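PDB 5LXZ: secreted protein from Streptomyces lividans TK24, which probably works as a copper-radical oxidase of the galactose oxidase family (AA5), oxidising a small alcohol or aldehyde substrate at a mononuclear copper centre. Local coordinates for residues K218-A226 against S263-L271; L413-G423 against I435-P443. The protein carries 1 engineered substitution. All blocks are in the same frame, centred on the assembly; numbering follows the deposited sequence.

Contact 1: residues K218-A226 against S263-L271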
ATOM      1  N   LYS A 218     -10.278  -4.360 -16.422  1.00 19.73           N
ATOM      2  CA  LYS A 218      -8.873  -4.696 -16.634  1.00 23.72           C
ATOM      3  C   LYS A 218      -8.675  -6.225 -16.514  1.00 24.71           C
ATOM      4  O   LYS A 218      -9.437  -6.876 -15.790  1.00 24.02           O
ATOM      5  CB  LYS A 218      -8.054  -3.972 -15.576  1.00 26.05           C
ATOM      6  CG  LYS A 218      -7.010  -3.033 -16.161  1.00 32.54           C
ATOM      7  N   ASP A 219      -7.727  -6.774 -17.295  1.00 24.03           N
ATOM      8  CA  ASP A 219      -7.272  -8.194 -17.228  1.00 22.49           C
ATOM      9  C   ASP A 219      -5.901  -8.136 -16.543  1.00 22.09           C
ATOM     10  O   ASP A 219      -4.866  -8.077 -17.202  1.00 21.95           O
ATOM     11  CB  ASP A 219      -7.193  -8.793 -18.640  1.00 25.25           C
ATOM     12  CG  ASP A 219      -6.681 -10.241 -18.665  1.00 26.86           C
ATOM     13  OD1 ASP A 219      -6.602 -10.882 -17.587  1.00 25.25           O
ATOM     14  OD2 ASP A 219      -6.346 -10.731 -19.782  1.00 27.25           O
ATOM     15  N   PHE A 220      -5.909  -8.368 -15.257  0.70 20.47           N
ATOM     16  CA  PHE A 220      -4.813  -8.004 -14.428  0.70 18.19           C
ATOM     17  C   PHE A 220      -4.158  -9.260 -13.795  0.70 18.09           C
ATOM     18  O   PHE A 220      -4.833  -9.940 -13.044  0.70 17.64           O
ATOM     19  CB  PHE A 220      -5.449  -7.073 -13.420  0.70 19.56           C
ATOM     20  CG  PHE A 220      -4.497  -6.500 -12.421  0.70 18.99           C
ATOM     21  CD1 PHE A 220      -3.213  -6.225 -12.768  0.70 18.43           C
ATOM     22  CD2 PHE A 220      -4.938  -6.183 -11.139  0.70 19.79           C
ATOM     23  CE1 PHE A 220      -2.334  -5.675 -11.853  0.70 20.55           C
ATOM     24  CE2 PHE A 220      -4.063  -5.658 -10.211  0.70 20.51           C
ATOM     25  CZ  PHE A 220      -2.764  -5.392 -10.568  0.70 20.33           C
ATOM     26  N   GLN A 221      -2.870  -9.552 -14.089  1.00 16.29           N
ATOM     27  CA  GLN A 221      -2.255 -10.845 -13.799  1.00 16.78           C
ATOM     28  C   GLN A 221      -0.924 -10.640 -13.087  1.00 15.76           C
ATOM     29  O   GLN A 221      -0.163  -9.777 -13.517  1.00 17.84           O
ATOM     30  CB  GLN A 221      -1.942 -11.548 -15.105  1.00 19.07           C
ATOM     31  CG  GLN A 221      -3.199 -11.888 -15.938  1.00 20.58           C
ATOM     32  CD  GLN A 221      -2.868 -12.447 -17.320  1.00 21.91           C
ATOM     33  OE1 GLN A 221      -1.753 -12.398 -17.790  1.00 23.20           O
ATOM     34  NE2 GLN A 221      -3.865 -12.978 -17.973  1.00 27.65           N
ATOM     35  N   GLY A 222      -0.659 -11.460 -12.084  1.00 12.68           N
ATOM     36  CA  GLY A 222       0.558 -11.326 -11.250  1.00 12.67           C
ATOM     37  C   GLY A 222       1.739 -12.101 -11.760  1.00 11.92           C
ATOM     38  O   GLY A 222       1.605 -13.026 -12.571  1.00 12.49           O
ATOM     39  N   ILE A 223       2.915 -11.782 -11.199  1.00 11.10           N
ATOM     40  CA  ILE A 223       4.145 -12.509 -11.444  1.00 11.19           C
ATOM     41  C   ILE A 223       4.822 -12.894 -10.115  1.00 10.95           C
ATOM     42  O   ILE A 223       4.420 -12.400  -9.060  1.00 10.10           O
ATOM     43  CB  ILE A 223       5.101 -11.666 -12.295  1.00 11.58           C
ATOM     44  CG1 ILE A 223       5.593 -10.433 -11.520  1.00 11.90           C
ATOM     45  CG2 ILE A 223       4.441 -11.307 -13.640  1.00 12.41           C
ATOM     46  CD1 ILE A 223       6.570  -9.568 -12.303  1.00 13.29           C
ATOM     47  N   ARG A 224       5.774 -13.823 -10.188  1.00 10.37           N
ATOM     48  CA  ARG A 224       6.452 -14.370  -9.023  1.00 11.04           C
ATOM     49  C   ARG A 224       7.749 -13.656  -8.677  1.00 10.29           C
ATOM     50  O   ARG A 224       8.322 -13.932  -7.624  1.00  9.43           O
ATOM     51  CB  ARG A 224       6.766 -15.844  -9.231  1.00 12.73           C
ATOM     52  CG  ARG A 224       5.547 -16.697  -9.468  1.00 15.32           C
ATOM     53  CD  ARG A 224       5.865 -18.184  -9.689  1.00 17.89           C
ATOM     54  NE  ARG A 224       4.566 -18.841  -9.848  1.00 23.03           N
ATOM     55  CZ  ARG A 224       3.813 -18.858 -10.972  1.00 30.24           C
ATOM     56  NH1 ARG A 224       4.233 -18.309 -12.120  1.00 33.64           N
ATOM     57  NH2 ARG A 224       2.608 -19.434 -10.959  1.00 31.37           N
ATOM     58  N   ASP A 225       8.239 -12.799  -9.564  1.00 10.46           N
ATOM     59  CA  ASP A 225       9.571 -12.233  -9.469  1.00 10.97           C
ATOM     60  C   ASP A 225       9.849 -11.551  -8.148  1.00 10.55           C
ATOM     61  O   ASP A 225       8.972 -10.850  -7.618  1.00 10.61           O
ATOM     62  CB  ASP A 225       9.810 -11.187 -10.557  1.00 12.75           C
ATOM     63  CG  ASP A 225       9.629 -11.719 -11.971  1.00 15.24           C
ATOM     64  OD1 ASP A 225       8.833 -12.652 -12.218  1.00 16.25           O
ATOM     65  OD2 ASP A 225      10.277 -11.136 -12.879  1.00 18.89           O
ATOM     66  N   ALA A 226      11.063 -11.685  -7.654  1.00  8.86           N
ATOM     67  CA  ALA A 226      11.517 -10.978  -6.478  1.00  9.14           C
ATOM     68  C   ALA A 226      12.929 -10.481  -6.606  1.00  8.65           C
ATOM     69  O   ALA A 226      13.807 -11.169  -7.199  1.00  8.83           O
ATOM     70  CB  ALA A 226      11.389 -11.846  -5.261  1.00  8.97           C
ATOM     71  N   SER A 263      -1.350 -12.335   0.139  1.00  6.69           N
ATOM     72  CA  SER A 263      -2.365 -11.952  -0.842  1.00  7.31           C
ATOM     73  C   SER A 263      -1.772 -11.650  -2.204  1.00  7.53           C
ATOM     74  O   SER A 263      -0.701 -12.135  -2.549  1.00  7.52           O
ATOM     75  CB  SER A 263      -3.278 -10.842  -0.290  1.00  7.93           C
ATOM     76  OG  SER A 263      -4.472 -10.746  -1.107  1.00  9.61           O
ATOM     77  N   GLY A 264      -2.511 -10.912  -3.013  1.00  7.25           N
ATOM     78  CA  GLY A 264      -2.194 -10.635  -4.385  1.00  7.68           C
ATOM     79  C   GLY A 264      -3.085 -11.404  -5.360  1.00  8.56           C
ATOM     80  O   GLY A 264      -3.834 -12.287  -4.969  1.00 10.28           O
ATOM     81  N   LEU A 265      -3.059 -10.974  -6.593  1.00  9.12           N
ATOM     82  CA  LEU A 265      -3.729 -11.672  -7.684  1.00  9.86           C
ATOM     83  C   LEU A 265      -2.736 -12.590  -8.340  1.00 10.95           C
ATOM     84  O   LEU A 265      -1.607 -12.209  -8.637  1.00 10.97           O
ATOM     85  CB  LEU A 265      -4.286 -10.677  -8.691  1.00 10.56           C
ATOM     86  CG  LEU A 265      -5.244  -9.635  -8.124  1.00 11.63           C
ATOM     87  CD1 LEU A 265      -5.665  -8.698  -9.256  1.00 13.22           C
ATOM     88  CD2 LEU A 265      -6.447 -10.313  -7.529  1.00 13.09           C
ATOM     89  N   ASP A 266      -3.219 -13.771  -8.695  1.00 11.98           N
ATOM     90  CA  ASP A 266      -2.399 -14.771  -9.333  1.00 13.90           C
ATOM     91  C   ASP A 266      -2.227 -14.556 -10.843  1.00 14.50           C
ATOM     92  O   ASP A 266      -2.591 -13.539 -11.388  1.00 13.44           O
ATOM     93  CB  ASP A 266      -2.959 -16.146  -8.969  1.00 15.54           C
ATOM     94  CG  ASP A 266      -4.099 -16.582  -9.846  1.00 18.53           C
ATOM     95  OD1 ASP A 266      -4.513 -15.864 -10.797  1.00 17.38           O
ATOM     96  OD2 ASP A 266      -4.565 -17.705  -9.578  1.00 22.51           O
ATOM     97  N   ASP A 267      -1.650 -15.547 -11.527  1.00 15.54           N
ATOM     98  CA  ASP A 267      -1.198 -15.342 -12.898  1.00 17.77           C
ATOM     99  C   ASP A 267      -2.328 -15.331 -13.917  1.00 16.68           C
ATOM    100  O   ASP A 267      -2.078 -15.024 -15.074  1.00 18.71           O
ATOM    101  CB  ASP A 267      -0.102 -16.336 -13.286  1.00 20.34           C
ATOM    102  CG  ASP A 267      -0.587 -17.766 -13.399  1.00 24.06           C
ATOM    103  OD1 ASP A 267      -1.792 -18.079 -13.232  1.00 26.56           O
ATOM    104  OD2 ASP A 267       0.306 -18.594 -13.666  1.00 29.68           O
ATOM    105  N   ILE A 268      -3.550 -15.636 -13.489  1.00 16.10           N
ATOM    106  CA  ILE A 268      -4.725 -15.399 -14.344  1.00 17.27           C
ATOM    107  C   ILE A 268      -5.729 -14.446 -13.721  1.00 16.23           C
ATOM    108  O   ILE A 268      -6.863 -14.353 -14.166  1.00 17.57           O
ATOM    109  CB  ILE A 268      -5.361 -16.718 -14.836  1.00 18.31           C
ATOM    110  CG1 ILE A 268      -5.912 -17.525 -13.667  1.00 18.53           C
ATOM    111  CG2 ILE A 268      -4.343 -17.503 -15.656  1.00 20.42           C
ATOM    112  CD1 ILE A 268      -6.803 -18.671 -14.105  1.00 19.50           C
ATOM    113  N   GLY A 269      -5.306 -13.666 -12.736  1.00 13.76           N
ATOM    114  CA  GLY A 269      -6.142 -12.648 -12.144  1.00 13.84           C
ATOM    115  C   GLY A 269      -7.074 -13.072 -11.025  1.00 14.80           C
ATOM    116  O   GLY A 269      -7.917 -12.284 -10.653  1.00 17.44           O
ATOM    117  N   GLN A 270      -6.890 -14.284 -10.503  1.00 14.97           N
ATOM    118  CA  GLN A 270      -7.669 -14.814  -9.369  1.00 15.14           C
ATOM    119  C   GLN A 270      -6.962 -14.351  -8.065  1.00 13.20           C
ATOM    120  O   GLN A 270      -5.767 -14.331  -8.030  1.00 12.28           O
ATOM    121  CB  GLN A 270      -7.669 -16.355  -9.356  1.00 17.78           C
ATOM    122  CG  GLN A 270      -7.965 -17.101 -10.666  1.00 19.60           C
ATOM    123  CD  GLN A 270      -7.804 -18.649 -10.572  1.00 21.03           C
ATOM    124  OE1 GLN A 270      -8.812 -19.371 -10.519  1.00 23.09           O
ATOM    125  NE2 GLN A 270      -6.561 -19.155 -10.594  1.00 22.51           N
ATOM    126  N   LEU A 271      -7.699 -14.074  -7.011  1.00 12.71           N
ATOM    127  CA  LEU A 271      -7.063 -13.814  -5.677  1.00 12.19           C
ATOM    128  C   LEU A 271      -6.292 -15.039  -5.230  1.00 13.01           C
ATOM    129  O   LEU A 271      -6.774 -16.169  -5.346  1.00 15.36           O
ATOM    130  CB  LEU A 271      -8.091 -13.449  -4.621  1.00 12.41           C
ATOM    131  CG  LEU A 271      -7.481 -12.856  -3.340  1.00 13.42           C
ATOM    132  CD1 LEU A 271      -7.103 -11.395  -3.463  1.00 14.25           C
ATOM    133  CD2 LEU A 271      -8.453 -13.010  -2.203  1.00 14.19           C
TER
HETATM  134  O   HOH W   1      -8.060  -9.429 -12.090  1.00 33.46           O
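L265 reaches F220 at a seam between two neighbouring blades of the beta-propeller, where the loop after strand 259-262 folds a type I turn, D266 to G269, against strand 218-222. L265 CD1 is nearest CD2 and CE2 of the F220 ring, oblique to it; the 3.2 Å from L265 CD1 to F220 CD2 is doubtful, since F220 is deposited in two conformers. With CG opposite its backbone N (chi1 -179°), F220 also meets the copper ligand Y248 edge-to-face. The L265 carbonyl O lies 3.5 Å from G222 CA, an approach a glycine allows.

D266 organises the turn. Its carbonyl O takes G222 N at 2.9 Å, almost straight (176°), from above the carbonyl plane, and G269 N from the opposite face. OD1 closes an Asx turn with I268 N and also receives Q270 N, one on each face of the carboxylate, so two bonds grip a single oxygen.

D267 lays its carbonyl O against the aliphatic part of Q221, 3.4 Å from CG. Its OD2 faces R224 NH2 at 3.7 Å, a long salt bridge with the two planes 86° apart, while R224 NE bonds to H243 O. I268 O is held by R173, which also pairs with D219. G269 takes a backbone conformation open to glycine, and its CA comes 3.1 Å from F220 O, into which a CB there would run. Finally, Q270 NE2 donates to D266 OD2 on the syn lone pair, at 2.7 Å.

Contact 2: residues L413-G423 against I435-P443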
ATOM      1  N   LEU A 413       5.657  12.598  10.985  1.00  7.79           N
ATOM      2  CA  LEU A 413       6.707  13.611  11.056  1.00  8.58           C
ATOM      3  C   LEU A 413       7.488  13.492  12.361  1.00  8.25           C
ATOM      4  O   LEU A 413       6.984  12.938  13.341  1.00  8.41           O
ATOM      5  CB  LEU A 413       6.081  15.020  10.999  1.00  9.37           C
ATOM      6  CG  LEU A 413       5.820  15.577   9.586  1.00 11.43           C
ATOM      7  CD1 LEU A 413       5.150  14.667   8.624  1.00 12.29           C
ATOM      8  CD2 LEU A 413       5.084  16.920   9.681  1.00 11.59           C
ATOM      9  N   PRO A 414       8.694  14.073  12.394  1.00  9.13           N
ATOM     10  CA  PRO A 414       9.561  13.917  13.567  1.00  9.84           C
ATOM     11  C   PRO A 414       9.163  14.616  14.854  1.00 11.27           C
ATOM     12  O   PRO A 414       9.763  14.335  15.905  1.00 13.39           O
ATOM     13  CB  PRO A 414      10.925  14.383  13.069  1.00  9.74           C
ATOM     14  CG  PRO A 414      10.638  15.238  11.938  1.00  9.74           C
ATOM     15  CD  PRO A 414       9.405  14.702  11.276  1.00  9.19           C
ATOM     16  N   ASP A 415       8.156  15.472  14.793  1.00 10.99           N
ATOM     17  CA  ASP A 415       7.612  16.102  15.982  1.00 12.06           C
ATOM     18  C   ASP A 415       6.411  15.351  16.571  1.00 12.18           C
ATOM     19  O   ASP A 415       5.740  15.865  17.459  1.00 13.33           O
ATOM     20  CB  ASP A 415       7.253  17.558  15.701  1.00 12.05           C
ATOM     21  CG  ASP A 415       6.146  17.708  14.695  1.00 13.42           C
ATOM     22  OD1 ASP A 415       5.754  16.715  14.039  1.00 12.23           O
ATOM     23  OD2 ASP A 415       5.633  18.830  14.546  1.00 14.58           O
ATOM     24  N   ASP A 416       6.120  14.154  16.039  1.00 11.66           N
ATOM     25  CA  ASP A 416       4.978  13.306  16.437  1.00 11.70           C
ATOM     26  C   ASP A 416       3.663  13.696  15.794  1.00 11.25           C
ATOM     27  O   ASP A 416       2.631  13.026  16.041  1.00 13.65           O
ATOM     28  CB  ASP A 416       4.798  13.135  17.931  1.00 12.46           C
ATOM     29  CG  ASP A 416       5.986  12.540  18.605  1.00 14.15           C
ATOM     30  OD1 ASP A 416       6.735  11.764  17.986  1.00 12.67           O
ATOM     31  OD2 ASP A 416       6.176  12.799  19.825  1.00 16.88           O
ATOM     32  N   SER A 417       3.650  14.716  14.959  1.00  9.39           N
ATOM     33  CA  SER A 417       2.502  14.943  14.100  1.00  9.28           C
ATOM     34  C   SER A 417       2.457  13.954  12.937  1.00  8.76           C
ATOM     35  O   SER A 417       3.448  13.304  12.623  1.00  8.40           O
ATOM     36  CB  SER A 417       2.455  16.395  13.620  1.00  9.64           C
ATOM     37  OG  SER A 417       3.422  16.707  12.671  1.00 10.99           O
ATOM     38  N   VAL A 418       1.275  13.802  12.371  1.00  7.56           N
ATOM     39  CA  VAL A 418       1.070  13.013  11.174  1.00  7.41           C
ATOM     40  C   VAL A 418       0.464  13.914  10.112  1.00  6.98           C
ATOM     41  O   VAL A 418      -0.595  14.482  10.305  1.00  7.60           O
ATOM     42  CB  VAL A 418       0.164  11.803  11.416  1.00  7.61           C
ATOM     43  CG1 VAL A 418       0.025  10.973  10.128  1.00  7.75           C
ATOM     44  CG2 VAL A 418       0.733  10.934  12.529  1.00  7.52           C
ATOM     45  N   LEU A 419       1.109  14.041   8.988  1.00  6.57           N
ATOM     46  CA  LEU A 419       0.599  14.790   7.854  1.00  6.70           C
ATOM     47  C   LEU A 419      -0.369  13.957   7.061  1.00  7.01           C
ATOM     48  O   LEU A 419       0.040  12.908   6.536  1.00  7.15           O
ATOM     49  CB  LEU A 419       1.733  15.283   6.966  1.00  6.90           C
ATOM     50  CG  LEU A 419       1.381  16.071   5.720  1.00  7.58           C
ATOM     51  CD1 LEU A 419       0.681  17.372   6.046  1.00  8.32           C
ATOM     52  CD2 LEU A 419       2.627  16.294   4.861  1.00  8.34           C
ATOM     53  N   VAL A 420      -1.620  14.388   6.952  1.00  6.50           N
ATOM     54  CA  VAL A 420      -2.674  13.696   6.238  1.00  6.93           C
ATOM     55  C   VAL A 420      -3.115  14.616   5.126  1.00  6.98           C
ATOM     56  O   VAL A 420      -3.584  15.745   5.393  1.00  7.34           O
ATOM     57  CB  VAL A 420      -3.838  13.352   7.178  1.00  7.28           C
ATOM     58  CG1 VAL A 420      -4.958  12.694   6.412  1.00  7.43           C
ATOM     59  CG2 VAL A 420      -3.353  12.481   8.316  1.00  7.51           C
ATOM     60  N   SER A 421      -2.915  14.208   3.887  1.00  6.91           N
ATOM     61  CA  SER A 421      -3.064  15.111   2.743  1.00  7.33           C
ATOM     62  C   SER A 421      -3.653  14.427   1.537  1.00  7.67           C
ATOM     63  O   SER A 421      -3.424  13.249   1.289  1.00  8.06           O
ATOM     64  CB  SER A 421      -1.677  15.719   2.407  1.00  7.60           C
ATOM     65  OG  SER A 421      -1.752  16.730   1.420  1.00  8.28           O
ATOM     66  N   GLY A 422      -4.330  15.217   0.723  1.00  7.57           N
ATOM     67  CA  GLY A 422      -4.774  14.754  -0.557  1.00  7.07           C
ATOM     68  C   GLY A 422      -5.865  13.724  -0.479  1.00  6.90           C
ATOM     69  O   GLY A 422      -6.651  13.690   0.485  1.00  7.22           O
ATOM     70  N   GLY A 423      -5.923  12.890  -1.499  1.00  6.81           N
ATOM     71  CA  GLY A 423      -7.007  11.975  -1.667  1.00  6.67           C
ATOM     72  C   GLY A 423      -8.101  12.534  -2.550  1.00  6.97           C
ATOM     73  O   GLY A 423      -7.945  13.627  -3.099  1.00  7.05           O
ATOM     74  N   ILE A 435      -9.153  16.216  -3.549  1.00  8.78           N
ATOM     75  CA  ILE A 435      -9.310  17.071  -2.380  1.00  9.08           C
ATOM     76  C   ILE A 435      -7.962  17.734  -2.142  1.00  9.77           C
ATOM     77  O   ILE A 435      -7.026  17.083  -1.665  1.00  9.80           O
ATOM     78  CB  ILE A 435      -9.761  16.276  -1.164  1.00  9.46           C
ATOM     79  CG1 ILE A 435     -11.104  15.609  -1.440  1.00 10.03           C
ATOM     80  CG2 ILE A 435      -9.852  17.173   0.060  1.00  9.64           C
ATOM     81  CD1 ILE A 435     -11.439  14.496  -0.444  1.00  9.94           C
ATOM     82  N   LEU A 436      -7.866  19.024  -2.410  1.00 10.23           N
ATOM     83  CA  LEU A 436      -6.581  19.714  -2.228  0.50 10.33           C
ATOM     84  C   LEU A 436      -6.570  20.335  -0.820  1.00 10.14           C
ATOM     85  O   LEU A 436      -6.642  21.557  -0.616  1.00 11.51           O
ATOM     86  CB  LEU A 436      -6.253  20.693  -3.378  0.50 11.20           C
ATOM     87  CG  LEU A 436      -5.676  20.028  -4.645  0.50 11.48           C
ATOM     88  CD1 LEU A 436      -6.665  19.093  -5.324  0.50 11.56           C
ATOM     89  CD2 LEU A 436      -5.201  21.037  -5.681  0.50 12.23           C
ATOM     90  N   GLN A 437      -6.472  19.456   0.175  1.00  9.47           N
ATOM     91  CA  GLN A 437      -6.427  19.818   1.583  1.00  9.37           C
ATOM     92  C   GLN A 437      -5.386  18.998   2.279  1.00  8.86           C
ATOM     93  O   GLN A 437      -5.183  17.824   1.906  1.00  9.01           O
ATOM     94  CB  GLN A 437      -7.735  19.577   2.311  1.00  9.64           C
ATOM     95  CG  GLN A 437      -8.892  20.363   1.754  1.00  9.83           C
ATOM     96  CD  GLN A 437     -10.183  20.105   2.487  1.00 10.81           C
ATOM     97  OE1 GLN A 437     -10.276  19.272   3.384  1.00 10.61           O
ATOM     98  NE2 GLN A 437     -11.228  20.818   2.064  1.00 13.42           N
ATOM     99  N   ALA A 438      -4.692  19.603   3.208  1.00  8.26           N
ATOM    100  CA  ALA A 438      -3.737  18.930   4.070  1.00  8.38           C
ATOM    101  C   ALA A 438      -3.971  19.301   5.512  1.00  8.45           C
ATOM    102  O   ALA A 438      -4.330  20.462   5.808  1.00  8.65           O
ATOM    103  CB  ALA A 438      -2.307  19.262   3.681  1.00  8.69           C
ATOM    104  N   ARG A 439      -3.685  18.381   6.415  1.00  7.64           N
ATOM    105  CA  ARG A 439      -3.849  18.543   7.820  1.00  8.51           C
ATOM    106  C   ARG A 439      -2.689  17.910   8.549  1.00  8.27           C
ATOM    107  O   ARG A 439      -2.096  16.927   8.084  1.00  8.12           O
ATOM    108  CB  ARG A 439      -5.115  17.860   8.318  1.00  9.02           C
ATOM    109  CG  ARG A 439      -6.389  18.487   7.810  1.00  9.59           C
ATOM    110  CD  ARG A 439      -7.541  17.521   7.983  1.00  9.80           C
ATOM    111  NE  ARG A 439      -8.807  18.177   7.648  1.00 10.58           N
ATOM    112  CZ  ARG A 439      -9.222  18.447   6.417  1.00 10.73           C
ATOM    113  NH1 ARG A 439      -8.544  18.058   5.345  1.00 10.08           N
ATOM    114  NH2 ARG A 439     -10.369  19.139   6.234  1.00 11.51           N
ATOM    115  N   LEU A 440      -2.394  18.451   9.711  1.00  8.06           N
ATOM    116  CA  LEU A 440      -1.580  17.782  10.696  1.00  8.07           C
ATOM    117  C   LEU A 440      -2.447  17.179  11.767  1.00  9.07           C
ATOM    118  O   LEU A 440      -3.272  17.887  12.391  1.00  9.24           O
ATOM    119  CB  LEU A 440      -0.551  18.734  11.312  1.00  8.95           C
ATOM    120  CG  LEU A 440       0.520  19.298  10.406  1.00  9.16           C
ATOM    121  CD1 LEU A 440       1.281  20.377  11.140  1.00 10.20           C
ATOM    122  CD2 LEU A 440       1.476  18.234   9.870  1.00  9.84           C
ATOM    123  N   TYR A 441      -2.311  15.878  12.009  1.00  8.59           N
ATOM    124  CA  TYR A 441      -2.932  15.216  13.155  1.00  8.98           C
ATOM    125  C   TYR A 441      -1.958  15.307  14.312  1.00  9.44           C
ATOM    126  O   TYR A 441      -0.765  15.038  14.162  1.00  9.30           O
ATOM    127  CB  TYR A 441      -3.206  13.749  12.850  1.00  9.43           C
ATOM    128  CG  TYR A 441      -3.723  13.014  14.044  1.00  9.43           C
ATOM    129  CD1 TYR A 441      -4.991  13.298  14.574  1.00 10.11           C
ATOM    130  CD2 TYR A 441      -2.939  12.093  14.713  1.00  9.81           C
ATOM    131  CE1 TYR A 441      -5.430  12.662  15.733  1.00 10.17           C
ATOM    132  CE2 TYR A 441      -3.389  11.430  15.818  1.00 10.08           C
ATOM    133  CZ  TYR A 441      -4.638  11.722  16.344  1.00 10.73           C
ATOM    134  OH  TYR A 441      -5.054  11.074  17.477  1.00 11.51           O
ATOM    135  N   HIS A 442      -2.464  15.703  15.469  1.00 10.33           N
ATOM    136  CA  HIS A 442      -1.666  15.846  16.653  1.00 12.01           C
ATOM    137  C   HIS A 442      -2.127  14.782  17.648  1.00 12.64           C
ATOM    138  O   HIS A 442      -3.227  14.896  18.174  1.00 12.45           O
ATOM    139  CB  HIS A 442      -1.908  17.241  17.216  1.00 13.13           C
ATOM    140  CG  HIS A 442      -1.390  18.336  16.342  1.00 14.27           C
ATOM    141  ND1 HIS A 442      -0.038  18.567  16.173  1.00 16.74           N
ATOM    142  CD2 HIS A 442      -2.030  19.237  15.573  1.00 15.43           C
ATOM    143  CE1 HIS A 442       0.127  19.583  15.344  1.00 16.68           C
ATOM    144  NE2 HIS A 442      -1.065  20.015  14.976  1.00 17.02           N
ATOM    145  N   PRO A 443      -1.335  13.714  17.867  1.00 14.79           N
ATOM    146  CA  PRO A 443      -1.807  12.635  18.777  1.00 17.31           C
ATOM    147  C   PRO A 443      -2.046  13.098  20.219  1.00 19.59           C
ATOM    148  O   PRO A 443      -2.922  12.556  20.899  1.00 18.98           O
ATOM    149  CB  PRO A 443      -0.692  11.582  18.722  1.00 17.83           C
ATOM    150  CG  PRO A 443       0.048  11.870  17.469  1.00 18.14           C
ATOM    151  CD  PRO A 443      -0.111  13.330  17.141  1.00 15.90           C
TER
HETATM  152  O   HOH W   2      -6.346  16.287   4.984  1.00 11.47           O
HETATM  153  O   HOH W   3      -7.075  15.624   2.364  1.00  9.60           O
HETATM  154  O   HOH W   4      -5.828  15.415  -3.773  1.00  8.20           O
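V420 and R439 hold each other through two backbone bonds, V420 N to R439 O and R439 N to V420 O, both 2.8 Å, as an antiparallel hydrogen-bonded pair of strands 418-421 and 438-442, the middle strands of a four-stranded propeller blade. V418 and Y441 form the other such pair. Beyond the strands, G422 N gives a bond to Q437 O and I435 N one to G423 O; the positive phi of G422 and G423 suits glycine. The R439 guanidinium reaches back along its own chain to Q437, just before the strand: NH1 and NH2 both grip Q437 OE1 in the guanidinium plane, and a water links NH1 to V420 O across the strands.

At the other end, D415 OD1 accepts S417 N in an Asx turn and takes S417 OG at 2.7 Å on its syn lone pair; a chi1 of 72° sets that hydroxyl beside the S417 N, within range of the same oxygen. The D416 carbonyl O is buried without a polar partner, pressed against P443 CD.

Branched aliphatic chains fill one face: L440 CD2 meets L419 CD1 at 4.0 Å and L413 CD2 at 3.8 Å, L413 and L440 crossing at about a right angle. Small residues pair beside them, S421 OG lying 3.4 Å from A438 CB. On the other face V418 CG2 approaches the edge of the Y441 ring, near its plane; the Y441 hydroxyl bonds to N446.

Strands 409-412 and 447-450 flank the pair, F448 packing on V420 and R439. Against the leucine face lie L472 and F474 of strand 472-476, with W15 of strand 14-18 over S421 and A438.

In the fold
From the N terminus the chain first lays down strand 14-18, which later joins the blade of strands 462-466, 472-476 and 496-500 and so closes the propeller ring. After another blade and the inserted barrel domain, contact 1 closes a loop of 36 residues; it ties strand 218-222, beside strand 91-102, to the following blade, strands 250-253, 259-262, 277-280 and 285-288, near copper. Well after it, contact 2 closes a shorter excursion of 11 residues without helix or strand, inside a single blade. The two stand in series, neither nesting nor crossing, with centres about 33 Å apart on opposite sides of the chain's centre. One joins adjacent blades; the other builds a blade's interior.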